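Local coordinates for protein aminotransferase (Helicobacter pylori, PDB 2FNU) that catalyses the pyridoxal phosphate-dependent transfer of an amino group from glutamate to a UDP-linked 4-keto sugar, the second step in making pseudaminic acid for flagellin, at residues E202-K214 against G220-N232. Sequence-based numbering, arbitrary orientation.
Sequences EKMKLFRSHGMLK and GEVKSIGHNFRLN. With PMP (4'-deoxy-4'-aminopyridoxal-5'-phosphate), chain C.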
ATOM      1  N   GLU B 202     -12.693   0.494  14.176  1.00 12.98           N
ATOM      2  CA  GLU B 202     -13.153   1.707  13.507  1.00 13.02           C
ATOM      3  C   GLU B 202     -12.017   2.728  13.322  1.00 12.78           C
ATOM      4  O   GLU B 202     -11.978   3.422  12.297  1.00 14.13           O
ATOM      5  CB  GLU B 202     -14.344   2.329  14.248  1.00 14.24           C
ATOM      6  CG  GLU B 202     -15.564   1.408  14.363  1.00 18.61           C
ATOM      7  CD  GLU B 202     -16.218   1.062  13.024  1.00 21.05           C
ATOM      8  OE1 GLU B 202     -15.949   1.731  11.998  1.00 19.87           O
ATOM      9  OE2 GLU B 202     -16.999   0.087  12.995  1.00 22.22           O
ATOM     10  N   LYS B 203     -11.106   2.820  14.296  1.00 12.04           N
ATOM     11  CA  LYS B 203      -9.962   3.759  14.165  1.00 12.16           C
ATOM     12  C   LYS B 203      -9.041   3.336  13.012  1.00 13.45           C
ATOM     13  O   LYS B 203      -8.594   4.172  12.203  1.00 13.89           O
ATOM     14  CB  LYS B 203      -9.129   3.804  15.439  1.00 14.97           C
ATOM     15  CG  LYS B 203      -9.626   4.750  16.495  1.00 22.99           C
ATOM     16  CD  LYS B 203      -8.741   4.705  17.734  1.00 23.23           C
ATOM     17  CE  LYS B 203      -7.375   5.344  17.495  1.00 28.30           C
ATOM     18  NZ  LYS B 203      -6.559   5.512  18.767  1.00 30.45           N
ATOM     19  N   MET B 204      -8.746   2.038  12.950  1.00 12.91           N
ATOM     20  CA  MET B 204      -7.903   1.510  11.870  1.00 11.58           C
ATOM     21  C   MET B 204      -8.536   1.656  10.495  1.00 11.61           C
ATOM     22  O   MET B 204      -7.845   1.922   9.508  1.00 13.46           O
ATOM     23  CB  MET B 204      -7.571   0.047  12.148  1.00 11.59           C
ATOM     24  CG  MET B 204      -6.698  -0.121  13.389  1.00 15.72           C
ATOM     25  SD  MET B 204      -6.070  -1.815  13.606  1.00 13.22           S
ATOM     26  CE  MET B 204      -7.619  -2.749  13.742  1.00 15.07           C
ATOM     27  N   LYS B 205      -9.856   1.497  10.440  1.00 12.31           N
ATOM     28  CA  LYS B 205     -10.584   1.613   9.190  1.00 12.89           C
ATOM     29  C   LYS B 205     -10.444   3.010   8.587  1.00 13.14           C
ATOM     30  O   LYS B 205     -10.187   3.147   7.387  1.00 13.69           O
ATOM     31  CB  LYS B 205     -12.053   1.241   9.423  1.00 13.00           C
ATOM     32  CG  LYS B 205     -12.914   1.150   8.180  1.00 16.98           C
ATOM     33  CD  LYS B 205     -14.339   0.736   8.594  1.00 18.20           C
ATOM     34  CE  LYS B 205     -15.234   0.524   7.395  1.00 34.43           C
ATOM     35  NZ  LYS B 205     -16.492  -0.149   7.832  1.00 33.23           N
ATOM     36  N   LEU B 206     -10.577   4.044   9.413  1.00 11.56           N
ATOM     37  CA  LEU B 206     -10.372   5.406   8.920  1.00 11.98           C
ATOM     38  C   LEU B 206      -8.912   5.637   8.511  1.00 10.98           C
ATOM     39  O   LEU B 206      -8.644   6.288   7.484  1.00 12.70           O
ATOM     40  CB  LEU B 206     -10.806   6.425   9.969  1.00 13.62           C
ATOM     41  CG  LEU B 206     -12.312   6.458  10.202  1.00 15.11           C
ATOM     42  CD1 LEU B 206     -12.583   7.107  11.538  1.00 17.46           C
ATOM     43  CD2 LEU B 206     -12.997   7.217   9.050  1.00 15.82           C
ATOM     44  N   PHE B 207      -7.981   5.100   9.304  1.00 11.16           N
ATOM     45  CA  PHE B 207      -6.540   5.310   9.040  1.00 11.58           C
ATOM     46  C   PHE B 207      -6.136   4.707   7.704  1.00 12.24           C
ATOM     47  O   PHE B 207      -5.224   5.218   7.029  1.00 11.60           O
ATOM     48  CB  PHE B 207      -5.736   4.681  10.167  1.00 12.10           C
ATOM     49  CG  PHE B 207      -4.264   5.023  10.168  1.00 10.74           C
ATOM     50  CD1 PHE B 207      -3.329   4.160   9.570  1.00 11.60           C
ATOM     51  CD2 PHE B 207      -3.800   6.168  10.832  1.00 13.40           C
ATOM     52  CE1 PHE B 207      -1.960   4.442   9.628  1.00 10.82           C
ATOM     53  CE2 PHE B 207      -2.449   6.463  10.886  1.00 12.58           C
ATOM     54  CZ  PHE B 207      -1.528   5.600  10.279  1.00 12.12           C
ATOM     55  N   ARG B 208      -6.811   3.619   7.327  1.00 11.74           N
ATOM     56  CA  ARG B 208      -6.557   2.926   6.061  1.00 10.93           C
ATOM     57  C   ARG B 208      -6.934   3.757   4.825  1.00 11.67           C
ATOM     58  O   ARG B 208      -6.426   3.518   3.729  1.00 12.22           O
ATOM     59  CB  ARG B 208      -7.326   1.599   6.061  1.00 11.26           C
ATOM     60  CG  ARG B 208      -7.165   0.765   4.782  1.00 10.12           C
ATOM     61  CD  ARG B 208      -7.982  -0.536   4.828  1.00 11.46           C
ATOM     62  NE  ARG B 208      -9.418  -0.235   4.887  1.00 13.04           N
ATOM     63  CZ  ARG B 208     -10.377  -1.152   4.981  1.00 14.08           C
ATOM     64  NH1 ARG B 208     -10.079  -2.459   4.998  1.00 15.10           N
ATOM     65  NH2 ARG B 208     -11.646  -0.757   5.030  1.00 13.71           N
ATOM     66  N   SER B 209      -7.870   4.697   5.006  1.00 12.77           N
ATOM     67  CA  SER B 209      -8.435   5.432   3.872  1.00 11.02           C
ATOM     68  C   SER B 209      -8.696   6.895   4.232  1.00 10.90           C
ATOM     69  O   SER B 209      -9.856   7.339   4.380  1.00 12.86           O
ATOM     70  CB  SER B 209      -9.715   4.752   3.362  1.00 14.58           C
ATOM     71  OG  SER B 209     -10.089   5.232   2.069  1.00 14.69           O
ATOM     72  N   HIS B 210      -7.599   7.640   4.364  1.00 11.54           N
ATOM     73  CA  HIS B 210      -7.618   9.104   4.388  1.00 12.97           C
ATOM     74  C   HIS B 210      -8.242   9.798   5.594  1.00 11.89           C
ATOM     75  O   HIS B 210      -8.279  11.040   5.614  1.00 12.63           O
ATOM     76  CB  HIS B 210      -8.289   9.639   3.113  1.00 11.71           C
ATOM     77  CG  HIS B 210      -7.688   9.085   1.861  1.00 12.62           C
ATOM     78  ND1 HIS B 210      -6.374   9.319   1.508  1.00 11.47           N
ATOM     79  CD2 HIS B 210      -8.210   8.295   0.892  1.00 13.81           C
ATOM     80  CE1 HIS B 210      -6.115   8.694   0.368  1.00 10.68           C
ATOM     81  NE2 HIS B 210      -7.210   8.060  -0.023  1.00 12.00           N
ATOM     82  N   GLY B 211      -8.721   9.029   6.570  1.00 11.07           N
ATOM     83  CA  GLY B 211      -9.444   9.637   7.690  1.00 10.83           C
ATOM     84  C   GLY B 211     -10.841  10.069   7.289  1.00 12.71           C
ATOM     85  O   GLY B 211     -11.556  10.717   8.074  1.00 14.38           O
ATOM     86  N   MET B 212     -11.260   9.682   6.087  1.00 12.17           N
ATOM     87  CA  MET B 212     -12.502  10.223   5.492  1.00 13.01           C
ATOM     88  C   MET B 212     -13.782   9.596   6.034  1.00 14.23           C
ATOM     89  O   MET B 212     -13.980   8.381   5.972  1.00 16.47           O
ATOM     90  CB  MET B 212     -12.466  10.076   3.955  1.00 15.23           C
ATOM     91  CG  MET B 212     -13.612  10.754   3.204  1.00 17.39           C
ATOM     92  SD  MET B 212     -13.523  12.561   3.322  1.00 17.43           S
ATOM     93  CE  MET B 212     -12.070  12.936   2.354  1.00 20.61           C
ATOM     94  N   LEU B 213     -14.651  10.469   6.543  1.00 16.73           N
ATOM     95  CA  LEU B 213     -16.019  10.130   6.931  1.00 18.26           C
ATOM     96  C   LEU B 213     -16.925  10.760   5.882  1.00 20.29           C
ATOM     97  O   LEU B 213     -16.788  11.940   5.597  1.00 28.13           O
ATOM     98  CB  LEU B 213     -16.334  10.779   8.278  1.00 20.88           C
ATOM     99  CG  LEU B 213     -15.411  10.387   9.427  1.00 29.24           C
ATOM    100  CD1 LEU B 213     -15.253  11.560  10.407  1.00 29.26           C
ATOM    101  CD2 LEU B 213     -15.922   9.116  10.116  1.00 26.96           C
ATOM    102  N   LYS B 214     -17.818   9.998   5.262  1.00 24.68           N
ATOM    103  CA  LYS B 214     -18.678  10.616   4.255  1.00 27.45           C
ATOM    104  C   LYS B 214     -20.001  11.046   4.871  1.00 31.23           C
ATOM    105  O   LYS B 214     -20.668  10.250   5.526  1.00 31.94           O
ATOM    106  CB  LYS B 214     -18.900   9.694   3.044  1.00 32.21           C
ATOM    107  CG  LYS B 214     -17.655   9.461   2.145  1.00 33.10           C
ATOM    108  CD  LYS B 214     -17.045  10.759   1.543  1.00 24.97           C
ATOM    109  CE  LYS B 214     -17.946  11.446   0.510  1.00 33.65           C
ATOM    110  NZ  LYS B 214     -18.472  10.529  -0.557  1.00 33.31           N
ATOM    111  N   GLY B 220     -17.414  15.021   2.535  1.00 21.01           N
ATOM    112  CA  GLY B 220     -16.916  14.252   3.656  1.00 18.99           C
ATOM    113  C   GLY B 220     -16.382  15.128   4.772  1.00 15.58           C
ATOM    114  O   GLY B 220     -16.435  16.362   4.715  1.00 18.03           O
ATOM    115  N   GLU B 221     -15.883  14.461   5.805  1.00 15.37           N
ATOM    116  CA  GLU B 221     -15.282  15.125   6.943  1.00 14.57           C
ATOM    117  C   GLU B 221     -14.033  14.342   7.310  1.00 14.63           C
ATOM    118  O   GLU B 221     -13.992  13.129   7.171  1.00 16.34           O
ATOM    119  CB  GLU B 221     -16.276  15.207   8.109  1.00 17.88           C
ATOM    120  CG  GLU B 221     -15.763  15.955   9.352  1.00 19.55           C
ATOM    121  CD  GLU B 221     -15.343  17.384   9.052  1.00 22.65           C
ATOM    122  OE1 GLU B 221     -16.157  18.309   9.275  1.00 24.34           O
ATOM    123  OE2 GLU B 221     -14.199  17.585   8.592  1.00 17.18           O
ATOM    124  N   VAL B 222     -13.004  15.067   7.729  1.00 14.19           N
ATOM    125  CA  VAL B 222     -11.748  14.464   8.149  1.00 14.44           C
ATOM    126  C   VAL B 222     -11.389  15.027   9.524  1.00 16.40           C
ATOM    127  O   VAL B 222     -11.161  16.240   9.665  1.00 15.77           O
ATOM    128  CB  VAL B 222     -10.626  14.787   7.137  1.00 13.30           C
ATOM    129  CG1 VAL B 222      -9.257  14.346   7.671  1.00 17.33           C
ATOM    130  CG2 VAL B 222     -10.902  14.100   5.811  1.00 13.92           C
ATOM    131  N   LYS B 223     -11.351  14.139  10.525  1.00 15.09           N
ATOM    132  CA  LYS B 223     -11.043  14.528  11.917  1.00 16.47           C
ATOM    133  C   LYS B 223      -9.660  14.060  12.373  1.00 17.73           C
ATOM    134  O   LYS B 223      -9.155  14.483  13.429  1.00 18.17           O
ATOM    135  CB  LYS B 223     -12.109  13.984  12.876  1.00 16.93           C
ATOM    136  CG  LYS B 223     -13.509  14.431  12.526  1.00 19.34           C
ATOM    137  CD  LYS B 223     -14.535  13.898  13.534  1.00 24.15           C
ATOM    138  CE  LYS B 223     -15.924  14.421  13.199  1.00 25.92           C
ATOM    139  NZ  LYS B 223     -16.956  13.966  14.179  1.00 28.97           N
ATOM    140  N   SER B 224      -9.033  13.218  11.548  1.00 15.93           N
ATOM    141  CA  SER B 224      -7.760  12.589  11.849  1.00 14.27           C
ATOM    142  C   SER B 224      -7.190  12.106  10.518  1.00 13.86           C
ATOM    143  O   SER B 224      -7.951  11.894   9.549  1.00 13.58           O
ATOM    144  CB  SER B 224      -8.004  11.386  12.760  1.00 17.29           C
ATOM    145  OG  SER B 224      -9.085  10.615  12.237  1.00 19.64           O
ATOM    146  N   ILE B 225      -5.864  11.964  10.429  1.00 16.36           N
ATOM    147  CA  ILE B 225      -5.279  11.596   9.133  1.00 16.93           C
ATOM    148  C   ILE B 225      -5.497  10.119   8.815  1.00 14.15           C
ATOM    149  O   ILE B 225      -5.844   9.301   9.671  1.00 13.89           O
ATOM    150  CB  ILE B 225      -3.740  11.935   8.967  1.00 19.15           C
ATOM    151  CG1 ILE B 225      -2.889  11.148   9.956  1.00 21.78           C
ATOM    152  CG2 ILE B 225      -3.441  13.449   9.011  1.00 17.14           C
ATOM    153  CD1 ILE B 225      -2.509   9.758   9.458  1.00 26.09           C
ATOM    154  N   GLY B 226      -5.325   9.801   7.540  1.00 14.36           N
ATOM    155  CA  GLY B 226      -5.201   8.419   7.133  1.00 12.79           C
ATOM    156  C   GLY B 226      -4.419   8.399   5.838  1.00 12.53           C
ATOM    157  O   GLY B 226      -3.989   9.448   5.321  1.00 12.32           O
ATOM    158  N   HIS B 227      -4.251   7.181   5.331  1.00 11.31           N
ATOM    159  CA  HIS B 227      -3.413   6.896   4.169  1.00 10.60           C
ATOM    160  C   HIS B 227      -4.281   6.243   3.101  1.00 10.75           C
ATOM    161  O   HIS B 227      -5.503   6.348   3.141  1.00 12.95           O
ATOM    162  CB  HIS B 227      -2.274   5.961   4.603  1.00 13.53           C
ATOM    163  CG  HIS B 227      -1.324   6.590   5.578  1.00 12.99           C
ATOM    164  ND1 HIS B 227      -0.068   7.008   5.209  1.00 13.19           N
ATOM    165  CD2 HIS B 227      -1.437   6.865   6.907  1.00 12.70           C
ATOM    166  CE1 HIS B 227       0.550   7.536   6.251  1.00 13.58           C
ATOM    167  NE2 HIS B 227      -0.256   7.465   7.295  1.00 13.96           N
ATOM    168  N   ASN B 228      -3.665   5.617   2.102  1.00 10.08           N
ATOM    169  CA  ASN B 228      -4.432   4.743   1.204  1.00 10.68           C
ATOM    170  C   ASN B 228      -3.699   3.415   1.177  1.00 11.28           C
ATOM    171  O   ASN B 228      -2.778   3.210   0.364  1.00 12.56           O
ATOM    172  CB  ASN B 228      -4.554   5.317  -0.222  1.00 10.99           C
ATOM    173  CG  ASN B 228      -5.296   4.386  -1.181  1.00 12.46           C
ATOM    174  OD1 ASN B 228      -5.555   4.752  -2.348  1.00 14.64           O
ATOM    175  ND2 ASN B 228      -5.626   3.200  -0.725  1.00  8.99           N
ATOM    176  N   PHE B 229      -4.080   2.564   2.136  1.00 10.00           N
ATOM    177  CA  PHE B 229      -3.559   1.203   2.260  1.00 11.72           C
ATOM    178  C   PHE B 229      -4.644   0.191   1.875  1.00 11.87           C
ATOM    179  O   PHE B 229      -4.662  -0.933   2.367  1.00 11.71           O
ATOM    180  CB  PHE B 229      -3.111   0.934   3.702  1.00 11.35           C
ATOM    181  CG  PHE B 229      -2.011   1.843   4.201  1.00  9.68           C
ATOM    182  CD1 PHE B 229      -1.041   2.364   3.341  1.00 11.69           C
ATOM    183  CD2 PHE B 229      -1.898   2.085   5.568  1.00 11.75           C
ATOM    184  CE1 PHE B 229      -0.009   3.176   3.838  1.00 13.06           C
ATOM    185  CE2 PHE B 229      -0.874   2.895   6.068  1.00 13.30           C
ATOM    186  CZ  PHE B 229       0.075   3.423   5.215  1.00 12.49           C
ATOM    187  N   ARG B 230      -5.561   0.590   1.001  1.00 11.66           N
ATOM    188  CA  ARG B 230      -6.692  -0.283   0.675  1.00 13.38           C
ATOM    189  C   ARG B 230      -6.248  -1.481  -0.148  1.00 12.70           C
ATOM    190  O   ARG B 230      -5.272  -1.412  -0.924  1.00 13.40           O
ATOM    191  CB  ARG B 230      -7.755   0.506  -0.087  1.00 13.29           C
ATOM    192  CG  ARG B 230      -8.359   1.656   0.731  1.00 14.08           C
ATOM    193  CD  ARG B 230      -9.545   2.283   0.025  1.00 15.38           C
ATOM    194  NE  ARG B 230      -9.183   2.854  -1.283  1.00 13.65           N
ATOM    195  CZ  ARG B 230      -9.131   4.156  -1.573  1.00 13.87           C
ATOM    196  NH1 ARG B 230      -9.420   5.093  -0.664  1.00 14.25           N
ATOM    197  NH2 ARG B 230      -8.827   4.530  -2.813  1.00 13.31           N
ATOM    198  N   LEU B 231      -6.969  -2.591   0.036  1.00 11.19           N
ATOM    199  CA  LEU B 231      -6.860  -3.740  -0.847  1.00 11.46           C
ATOM    200  C   LEU B 231      -7.944  -3.599  -1.914  1.00 13.01           C
ATOM    201  O   LEU B 231      -9.114  -3.386  -1.589  1.00 16.22           O
ATOM    202  CB  LEU B 231      -7.079  -5.025  -0.047  1.00 11.89           C
ATOM    203  CG  LEU B 231      -6.689  -6.321  -0.785  1.00 14.61           C
ATOM    204  CD1 LEU B 231      -5.159  -6.417  -0.904  1.00 16.07           C
ATOM    205  CD2 LEU B 231      -7.219  -7.554  -0.058  1.00 13.69           C
ATOM    206  N   ASN B 232      -7.569  -3.710  -3.186  1.00 14.81           N
ATOM    207  CA  ASN B 232      -8.567  -3.491  -4.237  1.00 14.33           C
ATOM    208  C   ASN B 232      -9.440  -4.729  -4.481  1.00 15.99           C
ATOM    209  O   ASN B 232      -9.256  -5.768  -3.829  1.00 15.62           O
ATOM    210  CB  ASN B 232      -7.881  -3.009  -5.520  1.00 15.15           C
ATOM    211  CG  ASN B 232      -6.854  -3.994  -6.033  1.00 14.95           C
ATOM    212  OD1 ASN B 232      -5.642  -3.722  -6.054  1.00 19.85           O
ATOM    213  ND2 ASN B 232      -7.326  -5.161  -6.415  1.00 11.65           N
TER
HETATM  214  N1  PMP C 901      -3.728  13.542  -5.130  1.00 12.92           N
HETATM  215  C2  PMP C 901      -4.857  13.887  -5.815  1.00 12.18           C
HETATM  216  C2A PMP C 901      -4.827  15.203  -6.557  1.00 14.78           C
HETATM  217  C3  PMP C 901      -5.887  12.961  -5.989  1.00 15.02           C
HETATM  218  O3  PMP C 901      -6.923  13.246  -6.840  1.00 17.76           O
HETATM  219  C4  PMP C 901      -5.850  11.764  -5.258  1.00 13.47           C
HETATM  220  C4A PMP C 901      -7.012  10.795  -5.239  1.00 20.38           C
HETATM  221  N4A PMP C 901      -8.266  11.441  -5.570  1.00 23.41           N
HETATM  222  C5  PMP C 901      -4.700  11.447  -4.539  1.00 12.97           C
HETATM  223  C6  PMP C 901      -3.650  12.339  -4.472  1.00 12.77           C
HETATM  224  C5A PMP C 901      -4.534  10.097  -3.852  1.00 14.03           C
HETATM  225  O4P PMP C 901      -4.300   9.115  -4.854  1.00 14.48           O
HETATM  226  P   PMP C 901      -4.592   7.556  -4.565  1.00 12.52           P
HETATM  227  O1P PMP C 901      -6.098   7.435  -4.609  1.00 14.29           O
HETATM  228  O2P PMP C 901      -3.922   6.811  -5.697  1.00 12.39           O
HETATM  229  O3P PMP C 901      -4.053   7.208  -3.190  1.00 12.59           O
HETATM  230  O   HOH W   1      -4.718  10.893   3.102  1.00 13.27           O
HETATM  231  O   HOH W   2      -7.892   7.280  -2.750  1.00 14.03           O
HETATM  232  O   HOH W   3     -11.418  11.257  10.690  1.00 20.04           O
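Strands 212-214 and 220-222 pair as a short antiparallel hairpin, their axes 4.4 Å apart at closest approach, with L213 and E221 forming the hydrogen-bonded pair; beyond it the chain 223-230 runs back past the end of helix 198-208. There F207 O and R208 O accept the backbone N-H groups of H227 and F229, and H227 O accepts a bent bond from H210 N (2.7 Å). The F207 ring lies alongside the I225 and H227 side chains: H227 CD2 sits over one face near the rim, 3.6 Å from F207 CZ, with the two ring planes at 47°, and I225 CD1 approaches F207 CE2. A type I' turn, S209 to M212, links helix to hairpin, and within it G211 CA makes a CA-H...O contact to S224 O (3.3 Å), on the side where a side chain would collide with that oxygen.

In this DegT/DnrJ/EryC1 aminotransferase the hairpin reaches across the dimer, and the PMP lying here is held by T57, S178 and H157 of the second subunit. A chi1 of -165° swings S209 OG toward R230, where NH1 donates to it (2.8 Å) in the guanidinium plane, while R230 NE forms a salt bridge with E189 of the second subunit. These two partners fix the rotation of the guanidinium, whose NH2 shares a water with H210 NE2 and the phosphate oxygen PMP O1P. The H210 imidazole has H227 O over one face, and a second water, in the ring plane, bridges ND1 to G226 O. In the hairpin itself, M212 bends at chi2 (68°) and chi3, laying SD against G220 CA and CE against V222 CG2 (3.8 Å). On the other face of the sheet L213 CD1 rests across the extended aliphatic chain of K223.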